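Local atomic coordinates of glucuronan lyase A (PDB entry 2ZZJ), a protein that probably cleaves beta-1,4-linked glucuronan within the chain as a fungal endo-lyase with a calcium-containing beta-jelly roll. Residues 89-94 / 109-114. Numbering follows the deposited sequence.
Sequences IAQFIA and STMIWI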
ATOM      1  N   ILE A  89      -3.469   1.158  -3.280  1.00 11.53           N
ATOM      2  CA  ILE A  89      -4.120   0.243  -2.341  1.00 11.93           C
ATOM      3  C   ILE A  89      -3.320  -0.044  -1.039  1.00 10.89           C
ATOM      4  O   ILE A  89      -3.908  -0.555  -0.074  1.00 10.74           O
ATOM      5  CB  ILE A  89      -4.574  -1.090  -2.989  1.00 13.51           C
ATOM      6  CG1 ILE A  89      -3.377  -1.889  -3.561  1.00 12.29           C
ATOM      7  CG2 ILE A  89      -5.651  -0.836  -4.111  1.00 11.66           C
ATOM      8  CD1 ILE A  89      -3.787  -3.328  -4.045  1.00 13.79           C
ATOM      9  N   ALA A  90      -2.010   0.248  -1.034  1.00 10.62           N
ATOM     10  CA  ALA A  90      -1.162   0.095   0.181  1.00 10.83           C
ATOM     11  C   ALA A  90       0.078   0.957   0.036  1.00 12.17           C
ATOM     12  O   ALA A  90       0.525   1.248  -1.103  1.00 12.14           O
ATOM     13  CB  ALA A  90      -0.743  -1.371   0.372  1.00 10.96           C
ATOM     14  N   GLN A  91       0.660   1.372   1.160  1.00 12.33           N
ATOM     15  CA  GLN A  91       1.904   2.146   1.044  1.00 13.14           C
ATOM     16  C   GLN A  91       2.667   2.150   2.328  1.00 12.90           C
ATOM     17  O   GLN A  91       2.048   2.058   3.412  1.00 13.54           O
ATOM     18  CB  GLN A  91       1.619   3.591   0.631  1.00 12.03           C
ATOM     19  CG  GLN A  91       0.659   4.373   1.510  1.00 14.03           C
ATOM     20  CD  GLN A  91       0.694   5.888   1.212  1.00 14.97           C
ATOM     21  OE1 GLN A  91       1.692   6.401   0.707  1.00 18.74           O
ATOM     22  NE2 GLN A  91      -0.394   6.584   1.511  1.00 16.71           N
ATOM     23  N   PHE A  92       3.986   2.264   2.189  1.00 12.95           N
ATOM     24  CA  PHE A  92       4.878   2.569   3.313  1.00 15.05           C
ATOM     25  C   PHE A  92       5.216   4.030   3.247  1.00 16.53           C
ATOM     26  O   PHE A  92       5.530   4.565   2.151  1.00 17.32           O
ATOM     27  CB  PHE A  92       6.143   1.748   3.207  1.00 14.39           C
ATOM     28  CG  PHE A  92       5.916   0.272   3.422  1.00 14.88           C
ATOM     29  CD1 PHE A  92       5.974  -0.261   4.726  1.00 14.63           C
ATOM     30  CD2 PHE A  92       5.650  -0.574   2.355  1.00 14.23           C
ATOM     31  CE1 PHE A  92       5.793  -1.628   4.946  1.00 15.99           C
ATOM     32  CE2 PHE A  92       5.445  -1.949   2.579  1.00 16.57           C
ATOM     33  CZ  PHE A  92       5.513  -2.459   3.887  1.00 14.82           C
ATOM     34  N   ILE A  93       5.164   4.680   4.404  1.00 17.85           N
ATOM     35  CA  ILE A  93       5.343   6.125   4.452  1.00 18.57           C
ATOM     36  C   ILE A  93       5.863   6.586   5.816  1.00 20.02           C
ATOM     37  O   ILE A  93       5.359   6.164   6.885  1.00 19.47           O
ATOM     38  CB  ILE A  93       4.027   6.857   4.021  1.00 18.28           C
ATOM     39  CG1 ILE A  93       4.210   8.394   3.955  1.00 17.07           C
ATOM     40  CG2 ILE A  93       2.824   6.434   4.914  1.00 19.38           C
ATOM     41  CD1 ILE A  93       2.967   9.093   3.471  1.00 18.84           C
ATOM     42  N   ALA A  94       6.870   7.468   5.767  1.00 21.04           N
ATOM     43  CA  ALA A  94       7.460   8.053   6.975  1.00 22.95           C
ATOM     44  C   ALA A  94       7.332   9.568   6.948  1.00 24.32           C
ATOM     45  O   ALA A  94       7.449  10.183   5.887  1.00 25.20           O
ATOM     46  CB  ALA A  94       8.908   7.706   7.064  1.00 22.60           C
ATOM     47  N   SER A 109       7.614   5.491   0.536  1.00 18.41           N
ATOM     48  CA  SER A 109       8.619   4.715  -0.164  1.00 18.83           C
ATOM     49  C   SER A 109       7.954   3.712  -1.102  1.00 18.46           C
ATOM     50  O   SER A 109       7.545   4.050  -2.235  1.00 18.38           O
ATOM     51  CB  SER A 109       9.592   4.034   0.816  1.00 18.80           C
ATOM     52  OG  SER A 109       8.938   3.226   1.791  1.00 19.88           O
ATOM     53  N   THR A 110       7.861   2.471  -0.649  1.00 17.28           N
ATOM     54  CA  THR A 110       7.215   1.462  -1.466  1.00 16.51           C
ATOM     55  C   THR A 110       5.705   1.721  -1.451  1.00 16.13           C
ATOM     56  O   THR A 110       5.121   2.039  -0.403  1.00 15.08           O
ATOM     57  CB  THR A 110       7.587   0.028  -1.026  1.00 16.43           C
ATOM     58  OG1 THR A 110       8.875  -0.329  -1.587  1.00 16.86           O
ATOM     59  CG2 THR A 110       6.573  -0.996  -1.492  1.00 15.88           C
ATOM     60  N   MET A 111       5.095   1.600  -2.635  1.00 15.35           N
ATOM     61  CA  MET A 111       3.645   1.782  -2.798  1.00 15.93           C
ATOM     62  C   MET A 111       3.121   0.663  -3.662  1.00 14.84           C
ATOM     63  O   MET A 111       3.856   0.098  -4.513  1.00 15.98           O
ATOM     64  CB  MET A 111       3.290   3.151  -3.437  1.00 15.25           C
ATOM     65  CG  MET A 111       3.745   4.370  -2.605  1.00 15.95           C
ATOM     66  SD  MET A 111       3.475   5.935  -3.521  1.00 18.60           S
ATOM     67  CE  MET A 111       1.825   6.287  -2.997  1.00 17.91           C
ATOM     68  N   ILE A 112       1.853   0.324  -3.450  1.00 13.08           N
ATOM     69  CA  ILE A 112       1.214  -0.696  -4.259  1.00 12.32           C
ATOM     70  C   ILE A 112      -0.057  -0.098  -4.817  1.00 12.09           C
ATOM     71  O   ILE A 112      -0.858   0.467  -4.073  1.00 10.95           O
ATOM     72  CB  ILE A 112       0.897  -1.987  -3.422  1.00 12.54           C
ATOM     73  CG1 ILE A 112       2.174  -2.465  -2.688  1.00 12.66           C
ATOM     74  CG2 ILE A 112       0.236  -3.069  -4.356  1.00 11.18           C
ATOM     75  CD1 ILE A 112       2.058  -3.747  -1.879  1.00 13.61           C
ATOM     76  N   TRP A 113      -0.262  -0.214  -6.132  1.00 12.94           N
ATOM     77  CA  TRP A 113      -1.427   0.414  -6.741  1.00 12.87           C
ATOM     78  C   TRP A 113      -1.961  -0.348  -7.935  1.00 13.85           C
ATOM     79  O   TRP A 113      -1.309  -1.268  -8.402  1.00 13.22           O
ATOM     80  CB  TRP A 113      -1.163   1.888  -7.089  1.00 13.06           C
ATOM     81  CG  TRP A 113      -0.161   2.205  -8.220  1.00 14.30           C
ATOM     82  CD1 TRP A 113      -0.474   2.600  -9.508  1.00 15.56           C
ATOM     83  CD2 TRP A 113       1.273   2.285  -8.123  1.00 15.69           C
ATOM     84  NE1 TRP A 113       0.675   2.869 -10.218  1.00 14.66           N
ATOM     85  CE2 TRP A 113       1.757   2.688  -9.401  1.00 14.39           C
ATOM     86  CE3 TRP A 113       2.203   2.051  -7.084  1.00 14.10           C
ATOM     87  CZ2 TRP A 113       3.122   2.871  -9.665  1.00 13.39           C
ATOM     88  CZ3 TRP A 113       3.573   2.208  -7.353  1.00 15.29           C
ATOM     89  CH2 TRP A 113       4.010   2.620  -8.652  1.00 15.60           C
ATOM     90  N   ILE A 114      -3.181   0.018  -8.335  1.00 14.81           N
ATOM     91  CA  ILE A 114      -3.828  -0.460  -9.585  1.00 16.26           C
ATOM     92  C   ILE A 114      -3.693   0.623 -10.646  1.00 16.13           C
ATOM     93  O   ILE A 114      -4.009   1.774 -10.384  1.00 15.75           O
ATOM     94  CB  ILE A 114      -5.373  -0.737  -9.367  1.00 16.20           C
ATOM     95  CG1 ILE A 114      -5.626  -1.639  -8.146  1.00 18.44           C
ATOM     96  CG2 ILE A 114      -5.984  -1.430 -10.583  1.00 16.23           C
ATOM     97  CD1 ILE A 114      -5.002  -3.009  -8.251  1.00 18.72           C
TER
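Where I89 and A90 both face I112, the antiparallel pairing of 89-94 with 109-114 gives a worked example of how a sheet absorbs one extra residue. The carbonyl oxygen of I112 accepts hydrogen bonds from two amides, I89 N at 2.8 Å and A90 N at a longer 3.3 Å, while I112 N returns a bond to A90 O. Beyond Q91 and M111, a non-hydrogen-bonded pair, F92 N meets T110 O in an almost straight bond (176° at the hydrogen), and S109 N reaches F92 O.

Apolar contacts flank the bulge at I89, A90 and I112. I89 places CG1 between its backbone N and carbonyl carbon (chi1 61°), which brings it 3.9 Å from I112 CG2, and A90 CB meets I112 CB; F72 of strand 66-76 touches both A90 and I112. Farther along, T110 O lies at the edge of the F92 ring, near its plane and 3.8 Å from F92 CD2, and the ring stacks on F195.

On the face opposite A90 and I112, Q91 and M111 lie side by side, M111 CE 3.7 Å from Q91 OE1, while Q91 NE2 bonds to E55. The whole is a classic beta bulge in the buried part of a hairpin, set in one of the antiparallel sheets of the beta-jelly roll.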